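RickCE (Rickettsia bellii, PDB 5HAM) is an effector protease of the CE clan that probably acts as a deubiquitinase, cleaving ubiquitin conjugates through a cysteine peptidase domain. Local coordinates at residues 144-149 and 206-211; 61-66 and 87-92; 116-121 and 185-190; 162-167 and 196-201; 127-132 and 152-157. All coordinates share one frame; numbering follows the deposited sequence.

Contact 1: 144-149 and 206-211; sequences YGHWTV and TDQSAC
The thiol of Cys-211 lies obliquely off the imidazole of His-146: SG stands 5.2 Å from the centroid of the His-146 ring, 48° off its normal, with CD2 the closest ring atom at 4.4 Å. The cysteine gets there by lying against the backbone of the opposite segment, its CB 3.4 Å from Trp-147 O, while a chi1 of -174° sets the His-146 ring opposite its own backbone N. Farther out, water 1 donates to Gly-145 O (3.0 Å) and to Gln-208 O, bridging the two loops. His-146 NE2 is hydrogen-bonded to Asp-167 OD2, and this His-Asp-Cys arrangement, with the cysteine at the first turn of helix 211-223, is consistent with the catalytic triad of CE-clan cysteine proteases. Tyr-175 meets the His-146 ring edge-to-face. On the outer side Gln-208 reaches across, its NE2 2.9 Å from Tyr-144 O and its CG beside Gly-145 O. Trp-147 CB touches Cys-211 CB, but the indole packs on Glu-11 and Ile-14 of helix 11-20.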
# COMPACT_ATOMS: atom_id res chain seq x y z
N TYR A 144 0.25 5.91 0.76
CA TYR A 144 -0.45 6.11 2.03
C TYR A 144 -1.98 5.98 1.90
O TYR A 144 -2.64 6.81 1.27
CB TYR A 144 -0.05 7.44 2.70
CG TYR A 144 -0.64 7.57 4.09
CD1 TYR A 144 0.03 7.06 5.20
CD2 TYR A 144 -1.89 8.14 4.29
CE1 TYR A 144 -0.51 7.14 6.46
CE2 TYR A 144 -2.43 8.24 5.55
CZ TYR A 144 -1.75 7.74 6.63
OH TYR A 144 -2.31 7.83 7.87
N GLY A 145 -2.52 4.92 2.48
CA GLY A 145 -3.95 4.69 2.49
C GLY A 145 -4.54 4.26 1.16
O GLY A 145 -5.74 4.04 1.05
N HIS A 146 -3.69 4.16 0.14
CA HIS A 146 -4.14 3.71 -1.18
C HIS A 146 -4.18 2.19 -1.19
O HIS A 146 -3.30 1.53 -1.73
CB HIS A 146 -3.21 4.26 -2.27
CG HIS A 146 -3.68 3.97 -3.67
ND1 HIS A 146 -3.23 4.68 -4.77
CD2 HIS A 146 -4.55 3.05 -4.15
CE1 HIS A 146 -3.80 4.21 -5.86
NE2 HIS A 146 -4.61 3.22 -5.52
N TRP A 147 -5.22 1.65 -0.57
CA TRP A 147 -5.30 0.21 -0.36
C TRP A 147 -5.88 -0.47 -1.57
O TRP A 147 -6.85 0.04 -2.15
CB TRP A 147 -6.14 -0.14 0.87
CG TRP A 147 -5.42 0.13 2.11
CD1 TRP A 147 -5.67 1.13 3.00
CD2 TRP A 147 -4.32 -0.60 2.61
NE1 TRP A 147 -4.78 1.06 4.04
CE2 TRP A 147 -3.94 -0.00 3.83
CE3 TRP A 147 -3.61 -1.73 2.17
CZ2 TRP A 147 -2.89 -0.47 4.60
CZ3 TRP A 147 -2.57 -2.19 2.93
CH2 TRP A 147 -2.21 -1.56 4.14
N THR A 148 -5.26 -1.59 -1.95
CA THR A 148 -5.70 -2.42 -3.06
C THR A 148 -5.49 -3.88 -2.66
O THR A 148 -4.97 -4.16 -1.57
CB THR A 148 -4.89 -2.13 -4.34
OG1 THR A 148 -3.53 -2.54 -4.17
CG2 THR A 148 -4.89 -0.67 -4.66
N VAL A 149 -5.86 -4.83 -3.51
CA VAL A 149 -5.75 -6.23 -3.12
C VAL A 149 -5.17 -7.13 -4.22
O VAL A 149 -5.45 -6.95 -5.41
CB VAL A 149 -7.10 -6.80 -2.59
CG1 VAL A 149 -8.13 -6.93 -3.72
CG2 VAL A 149 -6.89 -8.12 -1.88
N THR A 206 -14.28 6.55 -6.16
CA THR A 206 -13.10 7.40 -6.30
C THR A 206 -12.68 8.13 -5.03
O THR A 206 -11.74 8.90 -5.05
CB THR A 206 -13.25 8.41 -7.43
OG1 THR A 206 -14.36 9.27 -7.16
CG2 THR A 206 -13.49 7.69 -8.74
N ASP A 207 -13.36 7.87 -3.92
CA ASP A 207 -12.89 8.36 -2.64
C ASP A 207 -11.79 7.46 -2.12
O ASP A 207 -11.98 6.25 -1.97
CB ASP A 207 -14.03 8.42 -1.62
CG ASP A 207 -15.21 9.22 -2.13
OD1 ASP A 207 -15.27 9.49 -3.34
OD2 ASP A 207 -16.08 9.57 -1.30
N GLN A 208 -10.63 8.04 -1.83
CA GLN A 208 -9.54 7.28 -1.26
C GLN A 208 -9.92 6.73 0.12
O GLN A 208 -9.35 5.74 0.57
CB GLN A 208 -8.23 8.10 -1.19
CG GLN A 208 -7.03 7.27 -0.73
CD GLN A 208 -5.74 7.72 -1.36
OE1 GLN A 208 -5.74 8.46 -2.35
NE2 GLN A 208 -4.61 7.29 -0.78
N SER A 209 -10.89 7.35 0.77
CA SER A 209 -11.38 6.83 2.03
C SER A 209 -11.98 5.43 1.87
O SER A 209 -11.99 4.64 2.81
CB SER A 209 -12.44 7.77 2.63
OG SER A 209 -13.46 8.03 1.68
N ALA A 210 -12.46 5.12 0.67
CA ALA A 210 -13.19 3.88 0.45
C ALA A 210 -12.29 2.71 0.04
O ALA A 210 -12.76 1.56 0.01
CB ALA A 210 -14.34 4.08 -0.55
N CYS A 211 -11.02 2.99 -0.25
CA CYS A 211 -10.04 1.95 -0.62
C CYS A 211 -9.99 0.74 0.30
O CYS A 211 -9.96 -0.39 -0.17
CB CYS A 211 -8.62 2.53 -0.74
SG CYS A 211 -8.45 3.59 -2.19
O HOH W 1 -8.07 4.55 2.81

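Contact 2: 61-66 and 87-92; sequences EVQETI and KREEIL
With a chi1 of 165°, Val-62 turns CG1 toward the backbone of Glu-89 and leaves CG2 to lie over one face of the Arg-88 guanidinium; the Arg-88 chain, bent at chi3 (76°), brings that flat group against the methyl. CG2 sits near the rim of the guanidinium, 3.3 Å from NH1 of Arg-88. The same methyl also meets Leu-92 CD1 at 3.6 Å. The two segments belong to an antiparallel helical hairpin formed by helices 52-69 and 75-93, whose axes here approach to 9.5 Å at 157°. Glu-89 reaches out with an extended chain and its carboxylate is shared: OE2 takes a weak hydrogen bond from Gln-63 NE2 at 3.4 Å, the amide and carboxylate planes nearly perpendicular, and OE1 lies against Ile-66 CD1. Arg-88 finds its main polar partner outside the hairpin, in a salt bridge from NE to Asp-47. Glu-61 OE2 approaches the edge of the guanidinium but remains 4.0 Å from NH2 of Arg-88, too far for a salt bridge.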
# COMPACT_ATOMS: atom_id res chain seq x y z
N GLU A 61 18.65 27.05 -0.74
CA GLU A 61 17.40 26.84 -1.47
C GLU A 61 16.26 26.41 -0.53
O GLU A 61 15.10 26.81 -0.72
CB GLU A 61 17.60 25.87 -2.65
CG GLU A 61 17.78 24.40 -2.27
CD GLU A 61 18.34 23.54 -3.41
OE1 GLU A 61 19.17 24.05 -4.20
OE2 GLU A 61 17.96 22.35 -3.50
N VAL A 62 16.59 25.62 0.49
CA VAL A 62 15.58 25.16 1.43
C VAL A 62 14.95 26.36 2.14
O VAL A 62 13.73 26.45 2.26
CB VAL A 62 16.16 24.20 2.49
CG1 VAL A 62 15.21 24.05 3.64
CG2 VAL A 62 16.47 22.85 1.86
N GLN A 63 15.80 27.27 2.58
CA GLN A 63 15.37 28.44 3.32
C GLN A 63 14.49 29.35 2.46
O GLN A 63 13.61 30.06 2.97
CB GLN A 63 16.59 29.20 3.85
CG GLN A 63 17.24 28.53 5.05
CD GLN A 63 18.56 29.17 5.47
OE1 GLN A 63 19.13 30.01 4.76
NE2 GLN A 63 19.06 28.76 6.63
N GLU A 64 14.72 29.30 1.15
CA GLU A 64 13.94 30.10 0.21
C GLU A 64 12.59 29.45 -0.01
O GLU A 64 11.56 30.12 -0.06
CB GLU A 64 14.69 30.26 -1.12
CG GLU A 64 15.27 31.64 -1.32
CD GLU A 64 14.20 32.72 -1.42
OE1 GLU A 64 13.07 32.42 -1.89
OE2 GLU A 64 14.49 33.86 -1.02
N THR A 65 12.60 28.13 -0.13
CA THR A 65 11.39 27.35 -0.25
C THR A 65 10.44 27.64 0.90
O THR A 65 9.26 27.92 0.69
CB THR A 65 11.70 25.88 -0.19
OG1 THR A 65 12.52 25.54 -1.31
CG2 THR A 65 10.43 25.07 -0.23
N ILE A 66 10.98 27.57 2.11
CA ILE A 66 10.23 27.86 3.32
C ILE A 66 9.53 29.19 3.15
O ILE A 66 8.34 29.31 3.44
CB ILE A 66 11.14 27.93 4.55
CG1 ILE A 66 11.59 26.52 4.94
CG2 ILE A 66 10.44 28.59 5.72
CD1 ILE A 66 12.53 26.52 6.13
N LYS A 87 11.63 20.41 7.90
CA LYS A 87 12.32 19.19 8.28
C LYS A 87 13.66 19.08 7.57
O LYS A 87 14.67 18.68 8.17
CB LYS A 87 11.48 17.95 7.99
CG LYS A 87 12.18 16.66 8.39
CD LYS A 87 11.48 15.41 7.84
CE LYS A 87 12.46 14.28 7.67
NZ LYS A 87 11.98 13.25 6.70
N ARG A 88 13.67 19.45 6.29
CA ARG A 88 14.89 19.45 5.50
C ARG A 88 15.90 20.45 6.06
O ARG A 88 17.10 20.17 6.10
CB ARG A 88 14.58 19.79 4.06
CG ARG A 88 14.10 18.60 3.25
CD ARG A 88 13.97 18.99 1.77
NE ARG A 88 15.25 19.07 1.07
CZ ARG A 88 15.54 19.99 0.14
NH1 ARG A 88 14.65 20.92 -0.17
NH2 ARG A 88 16.72 19.98 -0.47
N GLU A 89 15.42 21.61 6.49
CA GLU A 89 16.31 22.57 7.09
C GLU A 89 16.98 21.96 8.33
O GLU A 89 18.17 22.15 8.54
CB GLU A 89 15.59 23.87 7.45
CG GLU A 89 16.54 24.96 7.91
CD GLU A 89 15.83 26.24 8.34
OE1 GLU A 89 14.61 26.19 8.61
OE2 GLU A 89 16.51 27.29 8.41
N GLU A 90 16.23 21.20 9.12
CA GLU A 90 16.77 20.60 10.33
C GLU A 90 17.85 19.59 9.99
O GLU A 90 18.89 19.52 10.65
CB GLU A 90 15.69 19.90 11.16
CG GLU A 90 14.61 20.80 11.72
CD GLU A 90 15.09 21.77 12.78
OE1 GLU A 90 16.29 21.77 13.14
OE2 GLU A 90 14.24 22.56 13.27
N ILE A 91 17.58 18.80 8.96
CA ILE A 91 18.52 17.79 8.53
C ILE A 91 19.83 18.42 8.07
O ILE A 91 20.90 17.95 8.44
CB ILE A 91 17.91 16.91 7.42
CG1 ILE A 91 16.97 15.88 8.05
CG2 ILE A 91 18.98 16.16 6.65
CD1 ILE A 91 16.05 15.19 7.05
N LEU A 92 19.74 19.50 7.31
CA LEU A 92 20.94 20.14 6.80
C LEU A 92 21.76 20.78 7.90
O LEU A 92 22.95 21.01 7.73
CB LEU A 92 20.59 21.16 5.72
CG LEU A 92 20.08 20.46 4.46
CD1 LEU A 92 19.12 21.36 3.71
CD2 LEU A 92 21.27 20.06 3.59

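Contact 3: 116-121 and 185-190; sequences INEDIL and DKTLGN
Lys-186 NZ donates to Glu-118 OE2 at 2.9 Å in a salt bridge, meeting the oxygen on its syn side and only 16° out of the carboxylate plane. A bend at chi4 (-90°) curls the lysine round its acceptor, leaving CG of Lys-186 3.2 Å from the same OE2. Next to this pair the hydroxyl of Thr-187 lies against the glutamate stem, OG1 to Glu-118 CG 3.3 Å, but its hydrogen-bond partner is Leu-183 O, one turn back in its own helix. The contact joins two helices packed on one face of the mixed sheet: the long helix 96-130 and the last turn of helix 175-188, the crossover helix of a beta-alpha-beta unit. That turn is closed by the bond from Gly-189 N to Asp-185 O. Toward the sheet the polar groups give way to leucines. Leu-121 sends CD1 to Thr-187 CB and CD2 to Leu-188 CD1 (3.9 Å). The neighbouring Asn-117 turns away, its ND2 bound to Thr-34 O, and Leu-121 O receives Thr-125 OG1.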
# COMPACT_ATOMS: atom_id res chain seq x y z
N ILE A 116 10.98 -7.66 2.39
CA ILE A 116 9.79 -8.13 3.10
C ILE A 116 8.66 -8.29 2.10
O ILE A 116 7.92 -9.29 2.14
CB ILE A 116 9.40 -7.21 4.32
CG1 ILE A 116 10.37 -7.42 5.49
CG2 ILE A 116 8.01 -7.52 4.84
CD1 ILE A 116 10.49 -6.21 6.43
N ASN A 117 8.55 -7.34 1.16
CA ASN A 117 7.55 -7.45 0.10
C ASN A 117 7.73 -8.72 -0.72
O ASN A 117 6.77 -9.43 -0.98
CB ASN A 117 7.56 -6.23 -0.84
CG ASN A 117 6.93 -4.99 -0.20
OD1 ASN A 117 6.21 -5.07 0.79
ND2 ASN A 117 7.17 -3.83 -0.80
N GLU A 118 8.96 -9.02 -1.12
CA GLU A 118 9.22 -10.30 -1.78
C GLU A 118 8.87 -11.51 -0.90
O GLU A 118 8.29 -12.49 -1.39
CB GLU A 118 10.67 -10.40 -2.23
CG GLU A 118 11.02 -9.49 -3.37
CD GLU A 118 12.48 -9.55 -3.71
OE1 GLU A 118 13.22 -10.26 -2.99
OE2 GLU A 118 12.90 -8.90 -4.69
N ASP A 119 9.22 -11.47 0.38
CA ASP A 119 8.91 -12.59 1.26
C ASP A 119 7.42 -12.86 1.40
O ASP A 119 6.99 -14.01 1.47
CB ASP A 119 9.58 -12.40 2.62
CG ASP A 119 11.10 -12.45 2.53
OD1 ASP A 119 11.62 -13.11 1.60
OD2 ASP A 119 11.77 -11.83 3.37
N ILE A 120 6.61 -11.81 1.38
CA ILE A 120 5.16 -11.97 1.46
C ILE A 120 4.62 -12.63 0.20
O ILE A 120 3.81 -13.55 0.27
CB ILE A 120 4.50 -10.63 1.72
CG1 ILE A 120 4.90 -10.11 3.11
CG2 ILE A 120 2.99 -10.75 1.59
CD1 ILE A 120 4.80 -8.60 3.27
N LEU A 121 5.08 -12.18 -0.95
CA LEU A 121 4.70 -12.83 -2.20
C LEU A 121 5.12 -14.29 -2.22
O LEU A 121 4.35 -15.16 -2.65
CB LEU A 121 5.35 -12.11 -3.36
CG LEU A 121 4.39 -11.49 -4.36
CD1 LEU A 121 5.18 -11.02 -5.60
CD2 LEU A 121 3.27 -12.48 -4.71
N ASP A 185 7.39 -9.85 -10.96
CA ASP A 185 8.39 -10.45 -11.83
C ASP A 185 9.75 -10.66 -11.14
O ASP A 185 10.42 -11.65 -11.39
CB ASP A 185 8.55 -9.69 -13.14
CG ASP A 185 9.47 -10.42 -14.12
OD1 ASP A 185 9.01 -11.37 -14.79
OD2 ASP A 185 10.67 -10.07 -14.19
N LYS A 186 10.14 -9.75 -10.26
CA LYS A 186 11.36 -9.95 -9.49
C LYS A 186 11.25 -11.20 -8.63
O LYS A 186 12.20 -11.97 -8.51
CB LYS A 186 11.68 -8.74 -8.61
CG LYS A 186 12.99 -8.85 -7.84
CD LYS A 186 13.59 -7.46 -7.58
CE LYS A 186 15.06 -7.51 -7.18
NZ LYS A 186 15.28 -7.64 -5.71
N THR A 187 10.08 -11.42 -8.05
CA THR A 187 9.88 -12.50 -7.09
C THR A 187 9.57 -13.85 -7.75
O THR A 187 10.09 -14.89 -7.32
CB THR A 187 8.73 -12.15 -6.12
OG1 THR A 187 8.99 -10.89 -5.49
CG2 THR A 187 8.58 -13.23 -5.05
N LEU A 188 8.73 -13.83 -8.78
CA LEU A 188 8.15 -15.05 -9.31
C LEU A 188 8.42 -15.26 -10.79
O LEU A 188 7.97 -16.25 -11.36
CB LEU A 188 6.64 -15.04 -9.09
CG LEU A 188 6.20 -14.89 -7.64
CD1 LEU A 188 4.71 -14.67 -7.59
CD2 LEU A 188 6.61 -16.12 -6.84
N GLY A 189 9.15 -14.35 -11.42
CA GLY A 189 9.41 -14.45 -12.85
C GLY A 189 10.38 -15.56 -13.23
O GLY A 189 10.76 -15.70 -14.39
N ASN A 190 10.78 -16.36 -12.25
CA ASN A 190 11.71 -17.44 -12.49
C ASN A 190 11.05 -18.81 -12.37
O ASN A 190 11.70 -19.84 -12.56
CB ASN A 190 12.90 -17.35 -11.54
CG ASN A 190 14.22 -17.50 -12.26
OD1 ASN A 190 14.85 -18.55 -12.22
ND2 ASN A 190 14.62 -16.44 -12.96

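Contact 4: 162-167 and 196-201; sequences ILTFND and IIIDEQ
Asp-199 OD1, lying at the edge of the Phe-165 ring 3.4 Å from CD2, is approached by a backbone N-H and a water. A chi1 of -170° puts Asp-199 CG opposite its backbone N and the carboxylate alongside that ring. Gln-201 N reaches OD1 at 3.2 Å from above the carboxylate plane, closing an Asx turn, and water 2 lies 2.8 Å from the same OD1. This water also accepts from Asp-167 N, linking both segments. OD2 is bound by Ile-173 N. Behind this turn the strands run parallel in step, the arrangement of a beta-alpha-beta crossover in which helix 175-188 connects strand 160-166 to the edge strand 196-199. Four nearly straight backbone bonds hold the register: Leu-163 N to Ile-196 O and Ile-198 N to Leu-163 O, both 2.8 Å, then Phe-165 N to Ile-198 O and Glu-200 N to Phe-165 O, both 2.9 Å. Leu-163, Phe-165 and Ile-197 face helix 175-188. On the opposite face Ile-162 CG2 packs against Ile-198 CD1 at 3.6 Å, and Thr-164 CG2 touches Glu-200 OE1. Asn-166 OD1 lies against Glu-200 CB while accepting from Thr-202 N.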
# COMPACT_ATOMS: atom_id res chain seq x y z
N ILE A 162 -1.71 -17.99 -10.45
CA ILE A 162 -2.60 -16.97 -10.98
C ILE A 162 -2.84 -15.88 -9.93
O ILE A 162 -3.26 -16.17 -8.81
CB ILE A 162 -3.93 -17.62 -11.47
CG1 ILE A 162 -3.63 -18.71 -12.51
CG2 ILE A 162 -4.87 -16.58 -12.05
CD1 ILE A 162 -4.84 -19.47 -13.01
N LEU A 163 -2.52 -14.63 -10.27
CA LEU A 163 -2.67 -13.50 -9.35
C LEU A 163 -3.75 -12.55 -9.83
O LEU A 163 -3.71 -12.06 -10.96
CB LEU A 163 -1.34 -12.74 -9.22
CG LEU A 163 -0.09 -13.57 -8.91
CD1 LEU A 163 1.15 -12.76 -9.20
CD2 LEU A 163 -0.08 -14.05 -7.46
N THR A 164 -4.72 -12.28 -8.97
CA THR A 164 -5.85 -11.43 -9.32
C THR A 164 -5.82 -10.15 -8.50
O THR A 164 -5.74 -10.19 -7.27
CB THR A 164 -7.15 -12.17 -9.09
OG1 THR A 164 -7.13 -13.38 -9.84
CG2 THR A 164 -8.34 -11.34 -9.51
N PHE A 165 -5.87 -9.02 -9.20
CA PHE A 165 -5.75 -7.70 -8.58
C PHE A 165 -6.97 -6.80 -8.81
O PHE A 165 -7.59 -6.83 -9.87
CB PHE A 165 -4.50 -7.01 -9.14
CG PHE A 165 -4.29 -5.60 -8.66
CD1 PHE A 165 -3.63 -5.35 -7.46
CD2 PHE A 165 -4.72 -4.52 -9.43
CE1 PHE A 165 -3.41 -4.04 -7.02
CE2 PHE A 165 -4.51 -3.21 -9.00
CZ PHE A 165 -3.85 -2.97 -7.79
N ASN A 166 -7.30 -5.98 -7.82
CA ASN A 166 -8.15 -4.83 -8.11
C ASN A 166 -7.85 -3.58 -7.31
O ASN A 166 -7.42 -3.65 -6.17
CB ASN A 166 -9.63 -5.16 -8.00
CG ASN A 166 -10.49 -4.13 -8.71
OD1 ASN A 166 -10.39 -3.95 -9.93
ND2 ASN A 166 -11.31 -3.41 -7.96
N ASP A 167 -8.07 -2.43 -7.94
CA ASP A 167 -7.93 -1.12 -7.30
C ASP A 167 -9.29 -0.46 -7.39
O ASP A 167 -9.76 -0.14 -8.48
CB ASP A 167 -6.86 -0.28 -8.02
CG ASP A 167 -6.55 1.07 -7.33
OD1 ASP A 167 -7.35 1.58 -6.51
OD2 ASP A 167 -5.49 1.64 -7.63
N ILE A 196 0.43 -15.79 -14.12
CA ILE A 196 -0.60 -15.11 -14.88
C ILE A 196 -1.25 -14.02 -14.04
O ILE A 196 -1.66 -14.25 -12.90
CB ILE A 196 -1.67 -16.08 -15.34
CG1 ILE A 196 -1.13 -16.94 -16.47
CG2 ILE A 196 -2.91 -15.34 -15.80
CD1 ILE A 196 -1.95 -18.18 -16.71
N ILE A 197 -1.33 -12.82 -14.60
CA ILE A 197 -1.93 -11.70 -13.90
C ILE A 197 -3.29 -11.34 -14.48
O ILE A 197 -3.43 -11.10 -15.68
CB ILE A 197 -0.99 -10.50 -13.94
CG1 ILE A 197 0.24 -10.79 -13.07
CG2 ILE A 197 -1.72 -9.21 -13.51
CD1 ILE A 197 1.22 -9.66 -13.03
N ILE A 198 -4.29 -11.32 -13.61
CA ILE A 198 -5.61 -10.87 -13.99
C ILE A 198 -5.92 -9.57 -13.26
O ILE A 198 -6.00 -9.54 -12.04
CB ILE A 198 -6.67 -11.92 -13.65
CG1 ILE A 198 -6.42 -13.21 -14.45
CG2 ILE A 198 -8.06 -11.38 -13.95
CD1 ILE A 198 -7.15 -14.42 -13.89
N ASP A 199 -6.06 -8.50 -14.03
CA ASP A 199 -6.38 -7.19 -13.47
C ASP A 199 -7.86 -6.92 -13.69
O ASP A 199 -8.29 -6.73 -14.83
CB ASP A 199 -5.53 -6.11 -14.15
CG ASP A 199 -5.63 -4.74 -13.47
OD1 ASP A 199 -6.29 -4.62 -12.41
OD2 ASP A 199 -5.02 -3.78 -13.99
N GLU A 200 -8.62 -6.89 -12.60
CA GLU A 200 -10.07 -6.75 -12.68
C GLU A 200 -10.42 -5.38 -13.19
O GLU A 200 -11.52 -5.17 -13.73
CB GLU A 200 -10.72 -6.95 -11.31
CG GLU A 200 -10.50 -8.32 -10.71
CD GLU A 200 -11.38 -9.39 -11.35
OE1 GLU A 200 -10.84 -10.34 -11.95
OE2 GLU A 200 -12.62 -9.27 -11.26
N GLN A 201 -9.45 -4.47 -13.04
CA GLN A 201 -9.60 -3.03 -13.30
C GLN A 201 -11.03 -2.53 -13.18
O GLN A 201 -11.65 -2.08 -14.15
CB GLN A 201 -8.96 -2.60 -14.64
CG GLN A 201 -8.84 -3.67 -15.69
CD GLN A 201 -8.14 -3.17 -16.95
OE1 GLN A 201 -7.95 -1.97 -17.13
NE2 GLN A 201 -7.74 -4.09 -17.82
O HOH W 2 -7.43 -2.67 -10.83

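Contact 5: 127-132 and 152-157; sequences DIKDNG and AKYDKK
Ile-128 packs on strand 147-155, where the C-terminal part of helix 96-130 lies across a face of the mixed sheet in alpha-on-beta packing. Its CG2 touches Ala-152 O at 3.5 Å. CG1, placed between backbone N and carbonyl carbon (chi1 62°), lies 3.8 Å from Tyr-154 CB and carries CD1 forward onto the strand. There CD1 rests 3.5 Å from Lys-153 C and close to Ala-152 CB. Beside it, Lys-129 lays its aliphatic stem on the tyrosine: CG stands over one face of the Tyr-154 ring, 3.9 Å from the centroid and offset toward the rim, in a CH-pi contact, and CD follows at 3.5 Å from Tyr-154 CE1. Past CD the lysine bends away, so methylene groups rather than the ammonium do the touching. No hydrogen bond joins the two segments.

A second shell surrounds these partners. Tyr-154 OH is hydrogen-bonded to Asn-159 OD1 in the turn that follows the strand, while Ile-161 of the adjacent strand touches both Ile-128 and Tyr-154. Ala-136, on the other neighbouring strand, meets Ile-128 and Ala-152. Lys-153 points to the opposite face and reaches Ile-222 O. On the helix, Asp-127 OD2 is bonded to Ser-28 OG, and Asn-131 ND2 donates to the anti lone pair of Asp-127 OD1 at 3.0 Å.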
# COMPACT_ATOMS: atom_id res chain seq x y z
N ASP A 127 2.02 -21.00 0.46
CA ASP A 127 0.73 -21.37 1.02
C ASP A 127 -0.16 -22.11 0.02
O ASP A 127 -0.72 -23.17 0.35
CB ASP A 127 -0.00 -20.15 1.57
CG ASP A 127 0.51 -19.74 2.91
OD1 ASP A 127 1.28 -20.53 3.51
OD2 ASP A 127 0.16 -18.63 3.37
N ILE A 128 -0.29 -21.57 -1.19
CA ILE A 128 -1.20 -22.18 -2.16
C ILE A 128 -0.57 -23.35 -2.91
O ILE A 128 -1.28 -24.20 -3.43
CB ILE A 128 -1.75 -21.15 -3.17
CG1 ILE A 128 -0.60 -20.53 -3.97
CG2 ILE A 128 -2.54 -20.08 -2.42
CD1 ILE A 128 -1.01 -19.40 -4.89
N LYS A 129 0.75 -23.40 -2.94
CA LYS A 129 1.43 -24.42 -3.72
C LYS A 129 1.87 -25.61 -2.87
O LYS A 129 1.96 -26.72 -3.37
CB LYS A 129 2.61 -23.81 -4.47
CG LYS A 129 3.22 -24.71 -5.51
CD LYS A 129 3.90 -23.86 -6.57
CE LYS A 129 5.13 -23.16 -6.03
NZ LYS A 129 6.27 -24.12 -5.97
N ASP A 130 2.13 -25.39 -1.59
CA ASP A 130 2.64 -26.46 -0.72
C ASP A 130 1.79 -26.76 0.51
O ASP A 130 1.82 -27.87 1.03
CB ASP A 130 4.07 -26.16 -0.29
CG ASP A 130 5.04 -26.14 -1.45
OD1 ASP A 130 4.86 -26.94 -2.39
OD2 ASP A 130 5.98 -25.31 -1.43
N ASN A 131 1.03 -25.77 0.98
CA ASN A 131 0.30 -25.91 2.25
C ASN A 131 -1.21 -26.13 2.13
O ASN A 131 -1.93 -26.01 3.12
CB ASN A 131 0.59 -24.72 3.17
CG ASN A 131 2.07 -24.53 3.43
OD1 ASN A 131 2.85 -25.48 3.38
ND2 ASN A 131 2.47 -23.29 3.72
N GLY A 132 -1.68 -26.45 0.93
CA GLY A 132 -3.08 -26.81 0.73
C GLY A 132 -4.12 -25.71 0.70
O GLY A 132 -5.32 -25.99 0.58
N ALA A 152 -3.77 -14.61 -4.67
CA ALA A 152 -2.93 -15.61 -5.31
C ALA A 152 -3.59 -16.97 -5.27
O ALA A 152 -4.03 -17.42 -4.21
CB ALA A 152 -1.59 -15.68 -4.60
N LYS A 153 -3.65 -17.62 -6.43
CA LYS A 153 -4.23 -18.95 -6.52
C LYS A 153 -3.36 -19.84 -7.40
O LYS A 153 -2.53 -19.37 -8.17
CB LYS A 153 -5.64 -18.90 -7.07
CG LYS A 153 -6.62 -18.23 -6.13
CD LYS A 153 -8.01 -18.18 -6.74
CE LYS A 153 -8.94 -17.33 -5.91
NZ LYS A 153 -10.25 -17.15 -6.57
N TYR A 154 -3.55 -21.14 -7.27
CA TYR A 154 -2.67 -22.09 -7.89
C TYR A 154 -3.45 -23.18 -8.61
O TYR A 154 -4.27 -23.87 -8.01
CB TYR A 154 -1.78 -22.74 -6.84
CG TYR A 154 -0.79 -23.72 -7.41
CD1 TYR A 154 0.23 -23.28 -8.24
CD2 TYR A 154 -0.87 -25.07 -7.12
CE1 TYR A 154 1.14 -24.15 -8.76
CE2 TYR A 154 0.05 -25.95 -7.64
CZ TYR A 154 1.05 -25.49 -8.46
OH TYR A 154 1.97 -26.36 -8.99
N ASP A 155 -3.18 -23.31 -9.90
CA ASP A 155 -3.70 -24.43 -10.67
C ASP A 155 -2.66 -25.55 -10.74
O ASP A 155 -1.70 -25.48 -11.51
CB ASP A 155 -4.08 -23.98 -12.08
CG ASP A 155 -4.73 -25.09 -12.87
OD1 ASP A 155 -5.71 -25.66 -12.37
OD2 ASP A 155 -4.25 -25.40 -13.98
N LYS A 156 -2.87 -26.60 -9.94
CA LYS A 156 -1.92 -27.70 -9.84
C LYS A 156 -1.81 -28.49 -11.13
O LYS A 156 -0.72 -28.90 -11.52
CB LYS A 156 -2.28 -28.64 -8.69
CG LYS A 156 -1.22 -29.70 -8.40
N LYS A 157 -2.95 -28.68 -11.79
CA LYS A 157 -2.99 -29.44 -13.04
C LYS A 157 -2.04 -28.85 -14.08
O LYS A 157 -1.42 -29.58 -14.84
CB LYS A 157 -4.41 -29.52 -13.60
CG LYS A 157 -4.64 -30.66 -14.58

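In the fold
Contacts 1, 4 and 5 share one mixed sheet. Contacts 1 and 4, with centres about 17 Å apart, meet at the probable active site through His-146 and Asp-167; Val-149 O and Asn-166 N continue the link along neighbouring strands. Contact 5 uses the far end of the strand of contact 1, about 28 Å away centre to centre, and joins contact 4 through Ile-162 N and Lys-153 O (2.8 Å). Contact 3, about 16 Å centre to centre from both 4 and 5, shares helix 96-130 with contact 5 and the crossover helix with the unit of contact 4. Contact 2 stands apart in the helical hairpin, its centre about 31 Å from that of contact 1 and 51 Å from that of contact 5.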